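Local structure of uncharacterized protein (Bacteroides fragilis, 3EUR) at residues N13-L18 against D98-I103; F37-G42 against S72-E77; L68-I73 against K91-G96. The protein is of unknown function but has a thioredoxin-like fold with a CXXC sequence, which makes a thiol-disulfide redox role possible. All blocks are in the same frame, centred on the assembly; numbering follows the deposited sequence. Where two conformers were deposited one is given.

Contact 1: residues N13-L18 against D98-I103; sequences NFTYTL and DKELVI
Phe14 turns one face of its ring to Ile103, whose CD1 sits over it, just before strand 15-18 and against the first turn of helix 102-105, beyond the loop that leaves strand 94-97 in this thioredoxin-like fold. The methyl lies 4.1 Å from the centroid of the Phe14 ring, a CH-pi contact, and is displaced from the centre toward the rim near CG. The two side chains cross obliquely, with Phe14 CG set between its own backbone N and carbonyl carbon (chi1 61°) so that the ring faces the helix start.

Farther along, the contact is polar and water carries it. Water 1 accepts from the backbone N of Lys99 and is placed to donate to Thr15 O (2.9 Å) and Glu100 OE1 (3.0 Å); it has more acceptors around it than protons to give. Glu100 comes back across Thr15 at about a right angle, its chain folded at the CB-CG bond (chi2 78°), which brings OE1 to this water. Thr17 OG1 is 2.8 Å from the same water and also bonds Lys23 NZ on the adjacent strand.

Asp98 begins a type I turn and grips the start of helix 102-105 with both carboxylate oxygens. Val102 N meets OD1 of Asp98 27° out of the carboxylate plane, while Ile103 N, 2.8 Å from OD2 of Asp98, uses that oxygen's syn lone pair.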
loop_
_atom_site.group_PDB
_atom_site.type_symbol
_atom_site.label_atom_id
_atom_site.label_comp_id
_atom_site.label_asym_id
_atom_site.label_seq_id
_atom_site.Cartn_x
_atom_site.Cartn_y
_atom_site.Cartn_z
ATOM N N ASN A 13 -5.240 -4.051 -10.938
ATOM C CA ASN A 13 -4.063 -4.849 -10.714
ATOM C C ASN A 13 -2.814 -4.159 -11.170
ATOM O O ASN A 13 -2.838 -3.221 -12.007
ATOM C CB ASN A 13 -4.207 -6.156 -11.469
ATOM C CG ASN A 13 -3.314 -7.268 -11.003
ATOM O OD1 ASN A 13 -2.855 -7.266 -9.868
ATOM N ND2 ASN A 13 -3.157 -8.313 -11.864
ATOM N N PHE A 14 -1.668 -4.617 -10.641
ATOM C CA PHE A 14 -0.351 -4.190 -11.061
ATOM C C PHE A 14 0.665 -5.199 -10.594
ATOM O O PHE A 14 0.403 -5.930 -9.645
ATOM C CB PHE A 14 -0.045 -2.763 -10.540
ATOM C CG PHE A 14 -0.055 -2.678 -9.044
ATOM C CD1 PHE A 14 1.054 -3.014 -8.283
ATOM C CD2 PHE A 14 -1.224 -2.313 -8.378
ATOM C CE1 PHE A 14 1.004 -2.984 -6.902
ATOM C CE2 PHE A 14 -1.230 -2.281 -6.997
ATOM C CZ PHE A 14 -0.146 -2.608 -6.293
ATOM N N THR A 15 1.827 -5.176 -11.233
ATOM C CA THR A 15 2.984 -5.963 -10.853
ATOM C C THR A 15 3.955 -5.138 -10.021
ATOM O O THR A 15 4.334 -4.026 -10.385
ATOM C CB THR A 15 3.729 -6.511 -12.075
ATOM O OG1 THR A 15 2.866 -7.378 -12.783
ATOM C CG2 THR A 15 4.990 -7.310 -11.654
ATOM N N TYR A 16 4.348 -5.656 -8.892
ATOM C CA TYR A 16 5.369 -5.080 -8.059
ATOM C C TYR A 16 6.618 -5.938 -8.066
ATOM O O TYR A 16 6.547 -7.149 -8.302
ATOM C CB TYR A 16 4.866 -4.849 -6.622
ATOM C CG TYR A 16 4.493 -6.065 -5.855
ATOM C CD1 TYR A 16 5.433 -6.815 -5.211
ATOM C CD2 TYR A 16 3.163 -6.505 -5.794
ATOM C CE1 TYR A 16 5.095 -7.954 -4.520
ATOM C CE2 TYR A 16 2.842 -7.644 -5.118
ATOM C CZ TYR A 16 3.802 -8.368 -4.485
ATOM O OH TYR A 16 3.450 -9.512 -3.815
ATOM N N THR A 17 7.735 -5.289 -7.813
ATOM C CA THR A 17 9.021 -5.959 -7.689
ATOM C C THR A 17 9.561 -5.681 -6.287
ATOM O O THR A 17 9.577 -4.537 -5.823
ATOM C CB THR A 17 10.009 -5.417 -8.754
ATOM O OG1 THR A 17 9.442 -5.571 -10.053
ATOM C CG2 THR A 17 11.314 -6.125 -8.722
ATOM N N LEU A 18 10.008 -6.729 -5.592
ATOM C CA LEU A 18 10.610 -6.566 -4.271
ATOM C C LEU A 18 12.087 -6.250 -4.416
ATOM O O LEU A 18 12.668 -6.377 -5.523
ATOM C CB LEU A 18 10.431 -7.833 -3.430
ATOM C CG LEU A 18 9.007 -8.334 -3.257
ATOM C CD1 LEU A 18 8.981 -9.629 -2.441
ATOM C CD2 LEU A 18 8.156 -7.243 -2.585
ATOM N N ASP A 98 7.237 -0.314 -8.725
ATOM C CA ASP A 98 6.618 -0.525 -10.002
ATOM C C ASP A 98 7.670 -0.383 -11.092
ATOM O O ASP A 98 7.930 0.706 -11.607
ATOM C CB ASP A 98 5.523 0.534 -10.171
ATOM C CG ASP A 98 4.685 0.371 -11.438
ATOM O OD1 ASP A 98 5.062 -0.413 -12.338
ATOM O OD2 ASP A 98 3.695 1.133 -11.532
ATOM N N LYS A 99 8.319 -1.502 -11.400
ATOM C CA LYS A 99 9.506 -1.458 -12.248
ATOM C C LYS A 99 9.243 -0.801 -13.572
ATOM O O LYS A 99 10.046 0.023 -14.017
ATOM C CB LYS A 99 10.059 -2.866 -12.473
ATOM C CG LYS A 99 11.386 -2.835 -13.307
ATOM C CD LYS A 99 12.137 -4.126 -13.314
ATOM C CE LYS A 99 13.305 -4.033 -14.341
ATOM N NZ LYS A 99 13.699 -5.360 -14.909
ATOM N N GLU A 100 8.161 -1.182 -14.203
ATOM C CA GLU A 100 7.818 -0.716 -15.534
ATOM C C GLU A 100 7.068 0.630 -15.563
ATOM O O GLU A 100 6.690 1.103 -16.627
ATOM C CB GLU A 100 6.926 -1.781 -16.162
ATOM C CG GLU A 100 7.335 -3.285 -15.846
ATOM C CD GLU A 100 6.927 -3.823 -14.415
ATOM O OE1 GLU A 100 6.299 -3.081 -13.640
ATOM O OE2 GLU A 100 7.255 -4.999 -14.051
ATOM N N LEU A 101 6.784 1.188 -14.388
ATOM C CA LEU A 101 6.009 2.430 -14.252
ATOM C C LEU A 101 4.612 2.334 -14.863
ATOM O O LEU A 101 4.088 3.272 -15.477
ATOM C CB LEU A 101 6.775 3.611 -14.866
ATOM C CG LEU A 101 8.197 3.750 -14.329
ATOM C CD1 LEU A 101 8.928 4.839 -15.154
ATOM C CD2 LEU A 101 8.236 4.065 -12.829
ATOM N N VAL A 102 3.971 1.206 -14.683
ATOM C CA VAL A 102 2.659 0.940 -15.215
ATOM C C VAL A 102 1.563 1.782 -14.566
ATOM O O VAL A 102 0.679 2.309 -15.230
ATOM C CB VAL A 102 2.375 -0.559 -15.230
ATOM C CG1 VAL A 102 1.034 -0.822 -15.798
ATOM C CG2 VAL A 102 3.467 -1.338 -16.014
ATOM N N ILE A 103 1.613 1.908 -13.248
ATOM C CA ILE A 103 0.611 2.692 -12.562
ATOM C C ILE A 103 0.580 4.127 -13.103
ATOM O O ILE A 103 -0.498 4.643 -13.400
ATOM C CB ILE A 103 0.801 2.670 -11.023
ATOM C CG1 ILE A 103 0.588 1.257 -10.448
ATOM C CG2 ILE A 103 -0.118 3.680 -10.379
ATOM C CD1 ILE A 103 1.091 1.071 -9.036
HETATM O O HOH W 1 7.167 -4.199 -10.998
#

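Contact 2: residues F37-G42 against S72-E77; sequences FINNPG and SIYPDE
Tyr74 presents the edge of its ring to Asn40, whose CA lies in the ring plane and whose amide stands nearly upright to it, the planes 86° apart. Asn39 O also comes in near that plane, 3.4 Å from Tyr74 CD1. Over one face the backbone N of Asp76 hangs above the ring centre. Pro41 CD comes in obliquely, 3.8 Å from Tyr74 CD1. Asn40 extends with CG anti to its N (chi1 -179°), which carries the amide past the ring to Asp76: ND2 of Asn40 donates at 2.7 Å to OD2 of Asp76, which accepts with its anti lone pair, the one away from OD1. Asn40 OD1 in turn takes the N-H of Gly42 in an Asx turn.

Before these loops the segments run as neighbouring parallel strands of the thioredoxin-like sheet, 33-38 beside 68-74. Ile73 N donates to Phe37 O at 2.9 Å, and Asn39 N to Ile73 O at 3.0 Å. Ile38 and Ile73 lie side by side on one face.

On the other face, Phe37 packs into Met49, Ile50 and Leu53 of helix 44-55, where the 37-42 loop leads through the CXXC sequence. Beyond the strands, Tyr74 meets the ring of Trp82 in helix 79-85, and Asp76 OD1 forms a salt bridge with Lys104 of helix 102-105.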
loop_
_atom_site.group_PDB
_atom_site.type_symbol
_atom_site.label_atom_id
_atom_site.label_comp_id
_atom_site.label_asym_id
_atom_site.label_seq_id
_atom_site.Cartn_x
_atom_site.Cartn_y
_atom_site.Cartn_z
ATOM N N PHE A 37 -0.562 0.805 0.304
ATOM C CA PHE A 37 0.094 2.014 0.741
ATOM C C PHE A 37 0.967 2.548 -0.385
ATOM O O PHE A 37 2.067 2.064 -0.587
ATOM C CB PHE A 37 0.852 1.692 2.030
ATOM C CG PHE A 37 1.783 2.769 2.551
ATOM C CD1 PHE A 37 1.616 4.133 2.303
ATOM C CD2 PHE A 37 2.822 2.400 3.398
ATOM C CE1 PHE A 37 2.498 5.052 2.824
ATOM C CE2 PHE A 37 3.698 3.327 3.913
ATOM C CZ PHE A 37 3.525 4.657 3.640
ATOM N N ILE A 38 0.462 3.527 -1.133
ATOM C CA ILE A 38 1.197 4.118 -2.267
ATOM C C ILE A 38 2.056 5.216 -1.719
ATOM O O ILE A 38 1.552 6.123 -1.077
ATOM C CB ILE A 38 0.255 4.627 -3.354
ATOM C CG1 ILE A 38 -0.809 3.594 -3.721
ATOM C CG2 ILE A 38 1.067 5.085 -4.545
ATOM C CD1 ILE A 38 -1.878 4.073 -4.715
ATOM N N ASN A 39 3.364 5.146 -1.924
ATOM C CA ASN A 39 4.300 6.014 -1.172
ATOM C C ASN A 39 5.396 6.472 -2.107
ATOM O O ASN A 39 5.694 5.818 -3.113
ATOM C CB ASN A 39 4.874 5.224 -0.012
ATOM C CG ASN A 39 5.689 4.069 -0.454
ATOM O OD1 ASN A 39 5.204 2.921 -0.587
ATOM N ND2 ASN A 39 6.894 4.328 -0.766
ATOM N N ASN A 40 5.998 7.593 -1.774
ATOM C CA ASN A 40 7.262 7.971 -2.401
ATOM C C ASN A 40 7.981 8.406 -1.202
ATOM O O ASN A 40 7.650 9.448 -0.632
ATOM C CB ASN A 40 7.134 9.109 -3.449
ATOM C CG ASN A 40 8.460 9.433 -4.058
ATOM O OD1 ASN A 40 9.477 9.402 -3.363
ATOM N ND2 ASN A 40 8.478 9.717 -5.361
ATOM N N PRO A 41 8.889 7.575 -0.742
ATOM C CA PRO A 41 9.434 7.849 0.573
ATOM C C PRO A 41 10.460 8.977 0.558
ATOM O O PRO A 41 11.004 9.313 1.617
ATOM C CB PRO A 41 10.090 6.531 0.983
ATOM C CG PRO A 41 9.850 5.547 -0.106
ATOM C CD PRO A 41 9.341 6.279 -1.296
ATOM N N GLY A 42 10.725 9.596 -0.593
ATOM C CA GLY A 42 11.308 10.928 -0.565
ATOM C C GLY A 42 10.433 12.086 -0.040
ATOM O O GLY A 42 10.493 13.175 -0.643
ATOM N N SER A 72 3.096 -2.048 0.365
ATOM C CA SER A 72 3.600 -0.745 -0.002
ATOM C C SER A 72 4.065 -0.752 -1.444
ATOM O O SER A 72 4.776 -1.682 -1.883
ATOM C CB SER A 72 4.748 -0.338 0.884
ATOM O OG SER A 72 5.639 0.598 0.272
ATOM N N ILE A 73 3.697 0.260 -2.204
ATOM C CA ILE A 73 4.056 0.346 -3.615
ATOM C C ILE A 73 4.595 1.717 -3.945
ATOM O O ILE A 73 3.926 2.739 -3.701
ATOM C CB ILE A 73 2.878 -0.029 -4.543
ATOM C CG1 ILE A 73 3.289 -0.026 -6.019
ATOM C CG2 ILE A 73 1.651 0.824 -4.409
ATOM C CD1 ILE A 73 4.391 -1.067 -6.384
ATOM N N TYR A 74 5.781 1.728 -4.528
ATOM C CA TYR A 74 6.420 2.925 -5.026
ATOM C C TYR A 74 6.215 3.031 -6.511
ATOM O O TYR A 74 6.654 2.150 -7.261
ATOM C CB TYR A 74 7.907 2.837 -4.710
ATOM C CG TYR A 74 8.727 3.977 -5.275
ATOM C CD1 TYR A 74 8.570 5.249 -4.835
ATOM C CD2 TYR A 74 9.732 3.760 -6.165
ATOM C CE1 TYR A 74 9.325 6.283 -5.350
ATOM C CE2 TYR A 74 10.482 4.811 -6.704
ATOM C CZ TYR A 74 10.289 6.055 -6.268
ATOM O OH TYR A 74 11.038 7.097 -6.777
ATOM N N PRO A 75 5.542 4.110 -6.994
ATOM C CA PRO A 75 5.159 4.161 -8.416
ATOM C C PRO A 75 6.053 5.038 -9.282
ATOM O O PRO A 75 5.768 5.223 -10.457
ATOM C CB PRO A 75 3.786 4.787 -8.352
ATOM C CG PRO A 75 3.919 5.775 -7.234
ATOM C CD PRO A 75 4.743 5.083 -6.201
ATOM N N ASP A 76 7.052 5.635 -8.693
ATOM C CA ASP A 76 7.911 6.629 -9.389
ATOM C C ASP A 76 9.279 6.056 -9.792
ATOM O O ASP A 76 9.492 4.853 -9.751
ATOM C CB ASP A 76 8.061 7.871 -8.531
ATOM C CG ASP A 76 6.747 8.615 -8.322
ATOM O OD1 ASP A 76 5.919 8.609 -9.246
ATOM O OD2 ASP A 76 6.555 9.141 -7.197
ATOM N N GLU A 77 10.210 6.913 -10.237
ATOM C CA GLU A 77 11.447 6.498 -10.989
ATOM C C GLU A 77 12.706 6.329 -10.181
ATOM O O GLU A 77 13.715 5.801 -10.703
ATOM C CB GLU A 77 11.782 7.552 -12.079
ATOM C CG GLU A 77 10.710 7.675 -13.124
ATOM C CD GLU A 77 9.566 8.562 -12.691
ATOM O OE1 GLU A 77 9.627 9.140 -11.571
ATOM O OE2 GLU A 77 8.589 8.669 -13.457
#

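Contact 3: residues L68-I73 against K91-G96; sequences LKVLSI and KEWTNG
Val70 lies alongside Trp93, both side chains pointing the same way, where the beta-alpha-beta crossover through helix 79-85 returns to the sheet. CB of Val70 stands over the five-membered ring of Trp93, 3.8 Å from the centroid and 20° off the normal, a CH-pi contact. From there the branches part. With CG1 anti to the backbone N (chi1 177°) and CG2 anti to the carbonyl carbon, the two methyls spread over the indole: CG1 of Val70 reaches toward the ring junction, 3.9 Å from Trp93 CD2, while CG2 of Val70 goes to the nitrogen side, 3.8 Å from Trp93 NE1. Ile50, Leu53 and Lys54 of helix 44-55 also touch the indole.

Beyond the indole strands 68-74 and 94-97 pair in parallel, with Thr94 N giving to Val70 O, Ser72 N to Thr94 O and Gly96 N to Ser72 O. On the face away from Trp93, CD1 of Leu71 packs 3.6 Å from CG2 of Thr94. The hydroxyl of Thr94 turns instead to water 2, donating to it from OG1 at 2.8 Å, and the water in turn donates hydrogen bonds to Val70 O and Glu92 O; Lys69 NZ adds a weak bond. Val70 O is thus gripped twice, by Thr94 N and by water.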
loop_
_atom_site.group_PDB
_atom_site.type_symbol
_atom_site.label_atom_id
_atom_site.label_comp_id
_atom_site.label_asym_id
_atom_site.label_seq_id
_atom_site.Cartn_x
_atom_site.Cartn_y
_atom_site.Cartn_z
ATOM N N LEU A 68 -4.666 -8.733 8.264
ATOM C CA LEU A 68 -4.308 -7.601 7.417
ATOM C C LEU A 68 -2.858 -7.653 7.072
ATOM O O LEU A 68 -2.016 -7.896 7.928
ATOM C CB LEU A 68 -4.633 -6.278 8.148
ATOM C CG LEU A 68 -4.423 -4.969 7.355
ATOM C CD1 LEU A 68 -5.529 -3.961 7.765
ATOM C CD2 LEU A 68 -3.076 -4.433 7.476
ATOM N N LYS A 69 -2.550 -7.394 5.803
ATOM C CA LYS A 69 -1.204 -7.262 5.326
ATOM C C LYS A 69 -1.068 -5.915 4.607
ATOM O O LYS A 69 -1.942 -5.521 3.855
ATOM C CB LYS A 69 -0.770 -8.409 4.411
ATOM C CG LYS A 69 -0.715 -9.749 5.174
ATOM C CD LYS A 69 -0.254 -10.885 4.371
ATOM C CE LYS A 69 1.261 -10.789 4.053
ATOM N NZ LYS A 69 2.193 -10.877 5.218
ATOM N N VAL A 70 0.037 -5.268 4.843
ATOM C CA VAL A 70 0.400 -4.009 4.212
ATOM C C VAL A 70 1.204 -4.325 2.939
ATOM O O VAL A 70 2.217 -5.056 2.991
ATOM C CB VAL A 70 1.216 -3.113 5.139
ATOM C CG1 VAL A 70 1.653 -1.827 4.420
ATOM C CG2 VAL A 70 0.437 -2.759 6.422
ATOM N N LEU A 71 0.755 -3.769 1.810
ATOM C CA LEU A 71 1.464 -3.813 0.536
ATOM C C LEU A 71 1.821 -2.384 0.201
ATOM O O LEU A 71 0.960 -1.575 -0.130
ATOM C CB LEU A 71 0.569 -4.441 -0.534
ATOM C CG LEU A 71 1.222 -4.560 -1.915
ATOM C CD1 LEU A 71 2.482 -5.366 -1.886
ATOM C CD2 LEU A 71 0.199 -5.150 -2.872
ATOM N N SER A 72 3.096 -2.048 0.365
ATOM C CA SER A 72 3.600 -0.745 -0.002
ATOM C C SER A 72 4.065 -0.752 -1.444
ATOM O O SER A 72 4.776 -1.682 -1.883
ATOM C CB SER A 72 4.748 -0.338 0.884
ATOM O OG SER A 72 5.639 0.598 0.272
ATOM N N ILE A 73 3.697 0.260 -2.204
ATOM C CA ILE A 73 4.056 0.346 -3.615
ATOM C C ILE A 73 4.595 1.717 -3.945
ATOM O O ILE A 73 3.926 2.739 -3.701
ATOM C CB ILE A 73 2.878 -0.029 -4.543
ATOM C CG1 ILE A 73 3.289 -0.026 -6.019
ATOM C CG2 ILE A 73 1.651 0.824 -4.409
ATOM C CD1 ILE A 73 4.391 -1.067 -6.384
ATOM N N LYS A 91 9.614 -4.589 8.378
ATOM C CA LYS A 91 10.038 -5.776 7.626
ATOM C C LYS A 91 8.886 -6.712 7.272
ATOM O O LYS A 91 8.896 -7.386 6.243
ATOM C CB LYS A 91 11.138 -6.567 8.399
ATOM C CG LYS A 91 10.627 -7.261 9.653
ATOM C CD LYS A 91 11.735 -8.025 10.431
ATOM C CE LYS A 91 11.675 -7.714 11.928
ATOM N NZ LYS A 91 12.957 -8.003 12.588
ATOM N N GLU A 92 7.875 -6.723 8.134
ATOM C CA GLU A 92 6.702 -7.564 7.939
ATOM C C GLU A 92 5.884 -7.149 6.720
ATOM O O GLU A 92 5.208 -7.980 6.113
ATOM C CB GLU A 92 5.822 -7.549 9.191
ATOM C CG GLU A 92 6.475 -8.164 10.418
ATOM C CD GLU A 92 7.616 -7.322 10.954
ATOM O OE1 GLU A 92 7.639 -6.105 10.678
ATOM O OE2 GLU A 92 8.489 -7.879 11.653
ATOM N N TRP A 93 5.938 -5.869 6.360
ATOM C CA TRP A 93 5.161 -5.392 5.235
ATOM C C TRP A 93 5.781 -5.927 3.937
ATOM O O TRP A 93 6.963 -6.331 3.934
ATOM C CB TRP A 93 5.144 -3.863 5.200
ATOM C CG TRP A 93 4.623 -3.210 6.449
ATOM C CD1 TRP A 93 3.943 -3.788 7.491
ATOM C CD2 TRP A 93 4.743 -1.828 6.759
ATOM N NE1 TRP A 93 3.658 -2.836 8.424
ATOM C CE2 TRP A 93 4.124 -1.628 8.013
ATOM C CE3 TRP A 93 5.331 -0.734 6.114
ATOM C CZ2 TRP A 93 4.120 -0.388 8.655
ATOM C CZ3 TRP A 93 5.292 0.480 6.741
ATOM C CH2 TRP A 93 4.694 0.633 8.003
ATOM N N THR A 94 4.991 -5.919 2.871
ATOM C CA THR A 94 5.474 -6.294 1.546
ATOM C C THR A 94 5.751 -4.991 0.810
ATOM O O THR A 94 4.830 -4.228 0.557
ATOM C CB THR A 94 4.462 -7.162 0.853
ATOM O OG1 THR A 94 4.202 -8.341 1.651
ATOM C CG2 THR A 94 4.991 -7.568 -0.550
ATOM N N ASN A 95 7.022 -4.716 0.526
ATOM C CA ASN A 95 7.460 -3.422 0.081
ATOM C C ASN A 95 8.015 -3.535 -1.342
ATOM O O ASN A 95 9.058 -4.112 -1.525
ATOM C CB ASN A 95 8.501 -2.919 1.104
ATOM C CG ASN A 95 7.938 -2.891 2.573
ATOM O OD1 ASN A 95 6.895 -2.246 2.801
ATOM N ND2 ASN A 95 8.653 -3.547 3.582
ATOM N N GLY A 96 7.295 -3.030 -2.332
ATOM C CA GLY A 96 7.687 -3.171 -3.709
ATOM C C GLY A 96 7.693 -1.878 -4.484
ATOM O O GLY A 96 7.209 -0.850 -4.027
HETATM O O HOH W 2 2.863 -7.920 4.018
#

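Overall arrangement
Strand 68-74 joins contacts 2 and 3, which share Ser72 and Ile73: strand 33-38 lies along one side of it and strand 94-97 along the other. Probable bonds from Phe37 N to Leu71 O (2.9 Å) and from Tyr74 N to Gly96 O (3.0 Å) extend the two ladders. Contact 1 lies one strand farther out, where 15-18 borders 94-97; its centre is about 11 Å from that of contact 2 and about 14 Å from that of contact 3. Asp98 N probably bonds Tyr74 O (2.9 Å), tying its turn to contact 2. Segment 37-42 leads straight into the CXXC sequence at the start of helix 44-55, so contact 2 lies next to the presumed redox site.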